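PDB 3LV4: glycoside hydrolase YxiA from Bacillus licheniformis, which probably hydrolyses the alpha-1,5 linkages of L-arabinan, as a calcium-containing family 43 glycoside hydrolase related to endo-arabinanases. Local coordinates for residues D15-K20 with A78-Q83; E201-L206 with Y214-S219; H291-Y296 with Y304-T309; S300-L305 with V322-M327. All coordinates share one frame; numbering follows the deposited sequence.

Interaction 1. Residues D15-K20 with A78-Q83; sequences DPSIIK and APDVTQ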
# COMPACT_ATOMS: atom_id res chain seq x y z
N ASP A 15 3.90 -3.75 7.53
CA ASP A 15 4.41 -3.46 6.20
C ASP A 15 4.45 -4.70 5.29
O ASP A 15 5.48 -5.01 4.68
CB ASP A 15 5.83 -2.87 6.31
CG ASP A 15 5.92 -1.78 7.37
OD1 ASP A 15 5.07 -0.85 7.34
OD2 ASP A 15 6.83 -1.86 8.23
N PRO A 16 3.32 -5.40 5.18
CA PRO A 16 3.28 -6.69 4.47
C PRO A 16 3.55 -6.56 2.96
O PRO A 16 2.94 -5.72 2.28
CB PRO A 16 1.84 -7.16 4.69
CG PRO A 16 1.07 -5.87 4.83
CD PRO A 16 1.98 -5.00 5.65
N SER A 17 4.46 -7.39 2.46
CA SER A 17 4.75 -7.46 1.03
C SER A 17 4.36 -8.84 0.49
O SER A 17 4.95 -9.86 0.85
CB SER A 17 6.23 -7.15 0.76
OG SER A 17 6.42 -6.70 -0.58
N ILE A 18 3.34 -8.85 -0.36
CA ILE A 18 2.72 -10.09 -0.83
C ILE A 18 3.53 -10.81 -1.91
O ILE A 18 4.13 -10.18 -2.78
CB ILE A 18 1.28 -9.80 -1.37
CG1 ILE A 18 0.49 -11.10 -1.61
CG2 ILE A 18 1.32 -8.95 -2.64
CD1 ILE A 18 -0.08 -11.71 -0.35
N ILE A 19 3.54 -12.13 -1.85
CA ILE A 19 4.11 -12.93 -2.93
C ILE A 19 3.41 -14.28 -2.93
O ILE A 19 3.15 -14.86 -1.86
CB ILE A 19 5.65 -13.11 -2.79
CG1 ILE A 19 6.18 -14.06 -3.88
CG2 ILE A 19 6.04 -13.59 -1.38
CD1 ILE A 19 7.71 -14.19 -3.92
N LYS A 20 3.07 -14.78 -4.11
CA LYS A 20 2.44 -16.08 -4.19
C LYS A 20 3.41 -17.10 -4.76
O LYS A 20 4.05 -16.86 -5.78
CB LYS A 20 1.17 -16.03 -5.04
CG LYS A 20 0.46 -17.38 -5.11
CD LYS A 20 -1.02 -17.23 -5.25
CE LYS A 20 -1.47 -17.26 -6.67
NZ LYS A 20 -2.68 -18.14 -6.79
N ALA A 78 11.02 -2.71 6.40
CA ALA A 78 10.10 -3.36 5.47
C ALA A 78 10.79 -3.95 4.25
O ALA A 78 11.36 -3.23 3.43
CB ALA A 78 8.98 -2.37 5.04
N PRO A 79 10.74 -5.29 4.10
CA PRO A 79 11.44 -5.96 3.00
C PRO A 79 10.55 -6.15 1.77
O PRO A 79 9.36 -5.84 1.78
CB PRO A 79 11.71 -7.33 3.60
CG PRO A 79 10.42 -7.61 4.35
CD PRO A 79 10.07 -6.26 4.98
N ASP A 80 11.15 -6.68 0.71
CA ASP A 80 10.37 -7.33 -0.32
C ASP A 80 10.99 -8.68 -0.61
O ASP A 80 12.20 -8.85 -0.50
CB ASP A 80 10.30 -6.51 -1.60
CG ASP A 80 9.29 -7.06 -2.59
OD1 ASP A 80 8.29 -7.67 -2.14
OD2 ASP A 80 9.49 -6.92 -3.82
N VAL A 81 10.16 -9.65 -0.96
CA VAL A 81 10.66 -10.91 -1.48
C VAL A 81 10.08 -11.09 -2.87
O VAL A 81 8.88 -10.91 -3.09
CB VAL A 81 10.26 -12.11 -0.60
CG1 VAL A 81 10.66 -13.43 -1.27
CG2 VAL A 81 10.90 -11.98 0.77
N THR A 82 10.95 -11.40 -3.83
CA THR A 82 10.51 -11.58 -5.20
C THR A 82 11.20 -12.79 -5.81
O THR A 82 12.39 -13.01 -5.59
CB THR A 82 10.83 -10.32 -6.04
OG1 THR A 82 10.11 -9.20 -5.50
CG2 THR A 82 10.43 -10.52 -7.49
N GLN A 83 10.43 -13.60 -6.54
CA GLN A 83 11.00 -14.74 -7.25
C GLN A 83 11.53 -14.27 -8.60
O GLN A 83 10.78 -13.68 -9.39
CB GLN A 83 9.94 -15.82 -7.46
CG GLN A 83 10.53 -17.17 -7.85
CD GLN A 83 9.47 -18.24 -7.97
OE1 GLN A 83 8.29 -17.95 -8.14
NE2 GLN A 83 9.89 -19.50 -7.89
O HOH W 1 7.14 -4.34 2.65
O HOH W 2 7.19 -10.19 -0.80
O HOH W 3 5.77 -8.14 -3.44
O HOH W 4 6.63 -16.40 -6.41

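Interaction 2. Residues E201-L206 with Y214-S219; sequences EGAYIL and YYLYMS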
# COMPACT_ATOMS: atom_id res chain seq x y z
N GLU A 201 6.27 7.05 2.02
CA GLU A 201 7.07 5.83 2.09
C GLU A 201 6.25 4.65 1.61
O GLU A 201 5.10 4.82 1.19
CB GLU A 201 7.56 5.59 3.53
CG GLU A 201 6.44 5.26 4.53
CD GLU A 201 6.95 5.14 5.96
OE1 GLU A 201 8.16 5.37 6.20
OE2 GLU A 201 6.13 4.83 6.86
N GLY A 202 6.83 3.45 1.64
CA GLY A 202 6.07 2.25 1.31
C GLY A 202 5.57 2.18 -0.12
O GLY A 202 4.42 1.78 -0.36
N ALA A 203 6.42 2.56 -1.07
CA ALA A 203 6.09 2.46 -2.49
C ALA A 203 5.78 1.02 -2.93
O ALA A 203 6.39 0.06 -2.46
CB ALA A 203 7.22 3.03 -3.35
N TYR A 204 4.84 0.89 -3.85
CA TYR A 204 4.54 -0.41 -4.43
C TYR A 204 3.96 -0.20 -5.82
O TYR A 204 3.02 0.58 -5.98
CB TYR A 204 3.55 -1.19 -3.54
CG TYR A 204 3.58 -2.67 -3.83
CD1 TYR A 204 2.79 -3.22 -4.82
CD2 TYR A 204 4.45 -3.51 -3.13
CE1 TYR A 204 2.84 -4.58 -5.10
CE2 TYR A 204 4.51 -4.86 -3.41
CZ TYR A 204 3.70 -5.39 -4.40
OH TYR A 204 3.77 -6.74 -4.67
N ILE A 205 4.51 -0.88 -6.82
CA ILE A 205 4.04 -0.70 -8.19
C ILE A 205 3.34 -1.93 -8.75
O ILE A 205 3.92 -3.03 -8.79
CB ILE A 205 5.18 -0.22 -9.14
CG1 ILE A 205 5.61 1.20 -8.74
CG2 ILE A 205 4.70 -0.24 -10.60
CD1 ILE A 205 6.93 1.65 -9.33
N LEU A 206 2.08 -1.76 -9.16
CA LEU A 206 1.30 -2.85 -9.74
C LEU A 206 0.75 -2.48 -11.12
O LEU A 206 0.09 -1.45 -11.28
CB LEU A 206 0.14 -3.23 -8.82
CG LEU A 206 -0.66 -4.44 -9.34
CD1 LEU A 206 0.21 -5.68 -9.25
CD2 LEU A 206 -1.96 -4.64 -8.58
N TYR A 214 0.67 1.28 -14.99
CA TYR A 214 1.35 0.95 -13.76
C TYR A 214 0.81 1.88 -12.67
O TYR A 214 0.71 3.09 -12.87
CB TYR A 214 2.86 1.13 -13.89
CG TYR A 214 3.48 0.17 -14.88
CD1 TYR A 214 3.51 0.47 -16.24
CD2 TYR A 214 4.02 -1.03 -14.46
CE1 TYR A 214 4.06 -0.40 -17.15
CE2 TYR A 214 4.58 -1.92 -15.36
CZ TYR A 214 4.59 -1.60 -16.71
OH TYR A 214 5.14 -2.47 -17.62
N TYR A 215 0.42 1.30 -11.53
CA TYR A 215 -0.04 2.08 -10.39
C TYR A 215 1.00 2.15 -9.30
O TYR A 215 1.44 1.12 -8.77
CB TYR A 215 -1.36 1.53 -9.85
CG TYR A 215 -2.45 1.58 -10.88
CD1 TYR A 215 -3.28 2.69 -10.99
CD2 TYR A 215 -2.62 0.54 -11.79
CE1 TYR A 215 -4.27 2.75 -11.96
CE2 TYR A 215 -3.60 0.59 -12.77
CZ TYR A 215 -4.42 1.70 -12.85
OH TYR A 215 -5.39 1.74 -13.82
N LEU A 216 1.39 3.38 -8.96
CA LEU A 216 2.31 3.62 -7.86
C LEU A 216 1.51 3.84 -6.58
O LEU A 216 0.92 4.91 -6.39
CB LEU A 216 3.18 4.83 -8.15
CG LEU A 216 4.07 5.35 -7.02
CD1 LEU A 216 5.10 4.29 -6.60
CD2 LEU A 216 4.76 6.63 -7.47
N TYR A 217 1.46 2.82 -5.73
CA TYR A 217 0.89 2.94 -4.41
C TYR A 217 1.95 3.48 -3.47
O TYR A 217 3.14 3.21 -3.65
CB TYR A 217 0.37 1.59 -3.90
CG TYR A 217 -0.81 1.08 -4.69
CD1 TYR A 217 -0.63 0.29 -5.82
CD2 TYR A 217 -2.11 1.39 -4.30
CE1 TYR A 217 -1.72 -0.18 -6.54
CE2 TYR A 217 -3.20 0.93 -5.01
CZ TYR A 217 -3.00 0.15 -6.13
OH TYR A 217 -4.08 -0.30 -6.83
N MSE A 218 1.51 4.24 -2.47
CA MSE A 218 2.42 4.79 -1.48
C MSE A 218 1.64 5.19 -0.25
O MSE A 218 0.41 5.33 -0.29
CB MSE A 218 3.17 5.99 -2.05
CG MSE A 218 2.28 6.98 -2.73
SE MSE A 218 3.27 8.11 -3.99
CE MSE A 218 1.73 8.63 -5.10
N SER A 219 2.34 5.35 0.86
CA SER A 219 1.70 5.76 2.11
C SER A 219 2.14 7.17 2.45
O SER A 219 3.34 7.46 2.45
CB SER A 219 2.02 4.78 3.24
OG SER A 219 1.43 3.52 2.97
O HOH W 5 1.97 1.97 0.72

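Interaction 3. Residues H291-Y296 with Y304-T309; sequences HNSAFY and YLIFHT. With CA (calcium ion), chain C.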
# COMPACT_ATOMS: atom_id res chain seq x y z
N HIS A 291 1.07 1.14 4.42
CA HIS A 291 2.16 0.35 3.88
C HIS A 291 1.67 -0.91 3.18
O HIS A 291 1.79 -2.01 3.70
CB HIS A 291 3.23 -0.01 4.91
CG HIS A 291 4.54 -0.36 4.28
ND1 HIS A 291 5.70 0.33 4.53
CD2 HIS A 291 4.85 -1.29 3.35
CE1 HIS A 291 6.68 -0.18 3.80
NE2 HIS A 291 6.19 -1.16 3.07
N ASN A 292 1.11 -0.73 2.00
CA ASN A 292 0.46 -1.82 1.31
C ASN A 292 1.36 -2.53 0.33
O ASN A 292 2.43 -2.03 -0.04
CB ASN A 292 -0.77 -1.31 0.55
CG ASN A 292 -0.39 -0.53 -0.69
OD1 ASN A 292 -0.03 0.65 -0.61
ND2 ASN A 292 -0.47 -1.18 -1.85
N SER A 293 0.93 -3.71 -0.06
CA SER A 293 1.33 -4.30 -1.32
C SER A 293 0.03 -4.56 -2.08
O SER A 293 -1.06 -4.21 -1.61
CB SER A 293 2.17 -5.57 -1.13
OG SER A 293 1.60 -6.47 -0.19
N ALA A 294 0.14 -5.16 -3.25
CA ALA A 294 -1.05 -5.39 -4.06
C ALA A 294 -0.77 -6.54 -5.01
O ALA A 294 0.39 -6.80 -5.37
CB ALA A 294 -1.43 -4.13 -4.82
N PHE A 295 -1.82 -7.25 -5.39
CA PHE A 295 -1.68 -8.48 -6.15
C PHE A 295 -2.75 -8.50 -7.22
O PHE A 295 -3.91 -8.22 -6.95
CB PHE A 295 -1.86 -9.68 -5.22
CG PHE A 295 -1.64 -11.01 -5.87
CD1 PHE A 295 -0.35 -11.52 -6.01
CD2 PHE A 295 -2.71 -11.76 -6.33
CE1 PHE A 295 -0.13 -12.74 -6.60
CE2 PHE A 295 -2.50 -13.00 -6.92
CZ PHE A 295 -1.20 -13.49 -7.06
N TYR A 296 -2.33 -8.82 -8.45
CA TYR A 296 -3.27 -9.07 -9.54
C TYR A 296 -3.26 -10.57 -9.88
O TYR A 296 -2.21 -11.15 -10.15
CB TYR A 296 -2.92 -8.23 -10.77
CG TYR A 296 -3.73 -8.63 -11.98
CD1 TYR A 296 -5.05 -8.25 -12.12
CD2 TYR A 296 -3.17 -9.43 -12.98
CE1 TYR A 296 -5.81 -8.64 -13.21
CE2 TYR A 296 -3.91 -9.82 -14.08
CZ TYR A 296 -5.23 -9.42 -14.19
OH TYR A 296 -5.98 -9.82 -15.28
N TYR A 304 -6.12 -7.27 -5.36
CA TYR A 304 -6.21 -7.19 -3.91
C TYR A 304 -5.22 -6.19 -3.35
O TYR A 304 -4.08 -6.11 -3.80
CB TYR A 304 -5.93 -8.54 -3.28
CG TYR A 304 -6.82 -9.66 -3.75
CD1 TYR A 304 -8.04 -9.91 -3.14
CD2 TYR A 304 -6.44 -10.47 -4.81
CE1 TYR A 304 -8.85 -10.94 -3.56
CE2 TYR A 304 -7.25 -11.51 -5.25
CZ TYR A 304 -8.45 -11.74 -4.62
OH TYR A 304 -9.27 -12.77 -5.04
N LEU A 305 -5.67 -5.46 -2.34
CA LEU A 305 -4.82 -4.55 -1.58
C LEU A 305 -4.50 -5.24 -0.27
O LEU A 305 -5.42 -5.65 0.45
CB LEU A 305 -5.57 -3.25 -1.32
CG LEU A 305 -4.77 -2.09 -0.72
CD1 LEU A 305 -3.85 -1.47 -1.77
CD2 LEU A 305 -5.71 -1.03 -0.16
N ILE A 306 -3.22 -5.39 0.04
CA ILE A 306 -2.79 -6.03 1.28
C ILE A 306 -2.03 -5.00 2.10
O ILE A 306 -1.10 -4.37 1.60
CB ILE A 306 -1.87 -7.24 1.01
CG1 ILE A 306 -2.59 -8.28 0.15
CG2 ILE A 306 -1.37 -7.86 2.34
CD1 ILE A 306 -2.33 -8.12 -1.34
N PHE A 307 -2.42 -4.82 3.36
CA PHE A 307 -1.85 -3.75 4.18
C PHE A 307 -1.94 -4.10 5.65
O PHE A 307 -2.59 -5.09 6.03
CB PHE A 307 -2.57 -2.42 3.88
CG PHE A 307 -4.07 -2.47 4.06
CD1 PHE A 307 -4.88 -3.04 3.09
CD2 PHE A 307 -4.66 -1.95 5.21
CE1 PHE A 307 -6.27 -3.09 3.25
CE2 PHE A 307 -6.05 -1.99 5.38
CZ PHE A 307 -6.85 -2.56 4.41
N HIS A 308 -1.29 -3.33 6.50
CA HIS A 308 -1.53 -3.49 7.93
C HIS A 308 -2.39 -2.33 8.39
O HIS A 308 -2.52 -1.32 7.70
CB HIS A 308 -0.23 -3.55 8.75
CG HIS A 308 0.54 -2.28 8.77
ND1 HIS A 308 0.11 -1.14 9.43
CD2 HIS A 308 1.72 -1.94 8.19
CE1 HIS A 308 0.99 -0.17 9.27
NE2 HIS A 308 1.98 -0.64 8.52
N THR A 309 -3.01 -2.49 9.55
CA THR A 309 -3.79 -1.39 10.09
C THR A 309 -3.86 -1.47 11.60
O THR A 309 -3.75 -2.54 12.17
CB THR A 309 -5.21 -1.34 9.46
OG1 THR A 309 -5.87 -0.14 9.88
CG2 THR A 309 -6.05 -2.55 9.87
CA CA C . 6.74 -2.57 0.97
O HOH W 6 5.02 -1.19 -0.13
O HOH W 7 4.58 -3.78 1.00
O HOH W 8 7.86 -0.73 -0.33
O HOH W 9 9.19 -2.63 1.33
O HOH W 10 7.25 -4.09 -0.86

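Interaction 4. Residues S300-L305 with V322-M327; sequences SGKSYL and VHQLLM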
# COMPACT_ATOMS: atom_id res chain seq x y z
N SER A 300 -8.20 -15.18 -12.20
CA SER A 300 -9.53 -14.69 -11.86
C SER A 300 -9.79 -13.27 -12.34
O SER A 300 -10.94 -12.84 -12.43
CB SER A 300 -9.71 -14.73 -10.35
OG SER A 300 -8.93 -13.70 -9.76
N GLY A 301 -8.72 -12.53 -12.62
CA GLY A 301 -8.85 -11.13 -12.97
C GLY A 301 -9.07 -10.22 -11.77
O GLY A 301 -9.22 -9.01 -11.93
N LYS A 302 -9.09 -10.80 -10.57
CA LYS A 302 -9.28 -10.01 -9.35
C LYS A 302 -7.97 -9.34 -8.93
O LYS A 302 -6.89 -9.87 -9.20
CB LYS A 302 -9.80 -10.88 -8.20
CG LYS A 302 -11.19 -11.46 -8.40
CD LYS A 302 -11.74 -11.89 -7.04
CE LYS A 302 -12.92 -12.81 -7.14
NZ LYS A 302 -13.25 -13.38 -5.79
N SER A 303 -8.07 -8.19 -8.27
CA SER A 303 -6.93 -7.53 -7.64
C SER A 303 -7.20 -7.35 -6.14
O SER A 303 -8.36 -7.28 -5.70
CB SER A 303 -6.67 -6.14 -8.27
OG SER A 303 -6.24 -6.25 -9.62
N TYR A 304 -6.12 -7.27 -5.36
CA TYR A 304 -6.21 -7.19 -3.91
C TYR A 304 -5.22 -6.19 -3.35
O TYR A 304 -4.08 -6.11 -3.80
CB TYR A 304 -5.93 -8.54 -3.28
CG TYR A 304 -6.82 -9.66 -3.75
CD1 TYR A 304 -8.04 -9.91 -3.14
CD2 TYR A 304 -6.44 -10.47 -4.81
CE1 TYR A 304 -8.85 -10.94 -3.56
CE2 TYR A 304 -7.25 -11.51 -5.25
CZ TYR A 304 -8.45 -11.74 -4.62
OH TYR A 304 -9.27 -12.77 -5.04
N LEU A 305 -5.67 -5.46 -2.34
CA LEU A 305 -4.82 -4.55 -1.58
C LEU A 305 -4.50 -5.24 -0.27
O LEU A 305 -5.42 -5.65 0.45
CB LEU A 305 -5.57 -3.25 -1.32
CG LEU A 305 -4.77 -2.09 -0.72
CD1 LEU A 305 -3.85 -1.47 -1.77
CD2 LEU A 305 -5.71 -1.03 -0.16
N VAL A 322 -6.84 -7.52 4.07
CA VAL A 322 -6.88 -7.67 2.63
C VAL A 322 -8.22 -7.14 2.14
O VAL A 322 -9.26 -7.60 2.60
CB VAL A 322 -6.75 -9.16 2.22
CG1 VAL A 322 -6.81 -9.31 0.70
CG2 VAL A 322 -5.45 -9.74 2.77
N HIS A 323 -8.19 -6.18 1.21
CA HIS A 323 -9.42 -5.69 0.56
C HIS A 323 -9.32 -5.85 -0.94
O HIS A 323 -8.29 -5.54 -1.54
CB HIS A 323 -9.69 -4.21 0.87
CG HIS A 323 -10.12 -3.95 2.28
ND1 HIS A 323 -11.19 -3.13 2.60
CD2 HIS A 323 -9.63 -4.41 3.46
CE1 HIS A 323 -11.33 -3.08 3.91
NE2 HIS A 323 -10.40 -3.84 4.46
N GLN A 324 -10.40 -6.31 -1.56
CA GLN A 324 -10.46 -6.38 -3.00
C GLN A 324 -10.36 -4.99 -3.61
O GLN A 324 -10.93 -4.02 -3.09
CB GLN A 324 -11.76 -7.07 -3.44
CG GLN A 324 -11.82 -7.33 -4.92
CD GLN A 324 -12.85 -8.38 -5.30
OE1 GLN A 324 -13.64 -8.87 -4.46
NE2 GLN A 324 -12.86 -8.74 -6.56
N LEU A 325 -9.61 -4.88 -4.71
CA LEU A 325 -9.54 -3.65 -5.49
C LEU A 325 -10.42 -3.76 -6.73
O LEU A 325 -10.34 -4.76 -7.46
CB LEU A 325 -8.10 -3.37 -5.93
CG LEU A 325 -7.10 -2.91 -4.87
CD1 LEU A 325 -5.66 -3.07 -5.38
CD2 LEU A 325 -7.37 -1.47 -4.45
N LEU A 326 -11.24 -2.75 -6.95
CA LEU A 326 -12.12 -2.70 -8.11
C LEU A 326 -11.60 -1.61 -9.04
O LEU A 326 -10.76 -0.81 -8.63
CB LEU A 326 -13.56 -2.41 -7.67
CG LEU A 326 -14.03 -3.28 -6.49
CD1 LEU A 326 -15.39 -2.84 -5.96
CD2 LEU A 326 -14.05 -4.76 -6.87
N MSE A 327 -12.06 -1.59 -10.28
CA MSE A 327 -11.56 -0.60 -11.24
C MSE A 327 -12.70 0.26 -11.76
O MSE A 327 -13.66 -0.25 -12.34
CB MSE A 327 -10.86 -1.30 -12.40
CG MSE A 327 -10.08 -0.37 -13.30
SE MSE A 327 -8.50 0.42 -12.42
CE MSE A 327 -7.24 -1.08 -12.54
O HOH W 11 -10.97 -7.36 -8.06

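Interaction 1. Residues D15-K20 with A78-Q83
S17 to K20 and D80 to Q83 run side by side in nearly the same direction, their axes 21° apart and no closer than 6.9 Å, too wide for direct backbone bonding. One side-chain bond and a file of waters span the gap. S17 OG donates to D80 OD1 at 2.6 Å, meeting the carboxylate from above its plane; with OG anti to the backbone N (chi1 -157°), the hydroxyl reaches across, and serine is small enough for this buried site. The other carboxylate oxygen of D80 accepts from T151 N, so the group is gripped at both ends. Water 1 donates to D15 O and P79 O, while water 2 joins S17 O to V81 N. Further along, I19 CD1 lies over the backbone of the partner, 3.6 Å from V81 O and 4.0 Å from V81 CG1. At the other end D15 CB packs on A78 CB at 3.4 Å, a fit that alanine's small methyl permits beside the predicted proton acceptor. These are the inner strands of two neighbouring blades of the five-bladed propeller of family 43: strand 17-21 is backed by 24-29, strand 80-83 by 89-96.

Interaction 2. Residues E201-L206 with Y214-S219
Y215 and Y217 both carry CG anti to their own carbonyl carbon (chi1 -61° and -67°), which swings each ring so that its edge lies beside a carbonyl oxygen of the partner strand: Y215 CD2 is 3.4 Å from L206 O, and Y217 CD1 is 3.7 Å from Y204 O. The two strands form an antiparallel beta hairpin, the inner pair of one blade of the five-bladed propeller. Backbone bonds tie E201 to S219, Y204 to Y217 and L206 to Y215 in both directions. Between the first two pairs the register slips by one residue, a beta bulge in which G202 and A203 lie across from M218; the positive phi of G202 suits glycine. On the face carrying I205, that residue's two branches divide the work. CG1 packs on L216 CD1 at 3.8 Å, while CG2 meets the edge of the Y214 ring. The methyl of A203 adds to the same apolar patch through L216 CD1. L206 and Y217 pack together on the reverse face, where the Y204 ring leads away to stack on H150. E201, the predicted proton donor, stands at the inner end of the hairpin, where its carboxylate is held by S165 and Y229 and its side chain also touches D148. The hydroxyl of S219 accepts from H291 N. At the bulge, water 5 bridges the two strands, donating to G202 O at 2.7 Å and accepting from S219 OG at 2.8 Å.

Interaction 3. Residues H291-Y296 with Y304-T309
The side chains of N292 and L305 cross at about a right angle, N292 ND2 coming 3.4 Å from L305 CD1. CG of N292 sits between its backbone N and carbonyl carbon (chi1 74°), which folds the amide back over its own strand; ND2 then donates to S293 O at 3.1 Å. That oxygen also accepts from I306 N, and the two donors reach it from opposite faces of the carbonyl plane. N292 CB meanwhile rests against F307 CB. Asparagine suits the place because one short chain offers both an N-H for the backbone and carbon for the apolar neighbours. At the far end, Y304 CD2 comes up to the edge of the F295 ring near its plane, 4.2 Å from F295 CD2, and I306 CD1 packs on F295 CB. These strands are the first two of another propeller blade, joined as an antiparallel hairpin in which S293 pairs with I306 and F295 with Y304. The small S293 directs its hydroxyl out of the blade, bonding P16 O and I18 N. H291, part-way along the inner strand 285-296, lies near the propeller axis. Its CB lies 3.9 Å from H308 NE2, and its ring turns away to bind the calcium ion in the ring plane through NE2 at 2.6 Å. Five waters and one further atom complete the metal's shell. Two of those waters, 6 and 7, also donate to N292 O, the nearer at 2.7 Å.

Interaction 4. Residues S300-L305 with V322-M327
L325 packs on the face that it shares with L305, its CG lying 3.9 Å from L305 CB while CD1 presses on the backbone at Y304 C, 3.7 Å away. Its CB also meets S303 CB at 3.9 Å, and serine's short side chain lets the two CB atoms come this close. On the reverse face V322 CG1 touches Y304 CD1, a beta-branched side chain against the aromatic ring. The methylenes of K302, extended beyond CG, cover the end of the Q324 side chain, which they cross obliquely. Beneath them runs an antiparallel hairpin, the second and third strands of a propeller blade. L305 N donates to H323 O at 2.7 Å, nearly straight at 175°, and L325 N to S303 O at 2.9 Å. Where the strands part, water 11 steps in, accepting from S303 N and donating to L325 O at 2.7 Å. Farther out, S300 OG accepts from K302 N at 3.0 Å, an ST turn that shapes the approach to the strand. K302 NZ is fixed by Y340 OH and E343 O, and the Y340 ring meets that of Y304 edge-to-face. The imidazole of H323 is held between Y286 OH and A336 O.

Overall arrangement
Along the chain interactions 1, 2, 3 and 4 follow in order, all within the propeller. Interaction 1 joins the inner strands of two blades, interaction 2 lies inside the blade of strands 200-208 and 213-220, and interactions 3 and 4, their centres about 10 Å apart, share strand 303-310 in the blade that begins with 285-296. The centres of interactions 1 and 2 both lie about 10 Å from that of interaction 3, which is hydrogen-bonded to both through strand 285-296. Thus D15 and E201, the predicted acid-base pair, converge with the calcium-binding H291 near the axis. Interaction 4, its centre about 17 Å from that of interaction 1, lies farther out.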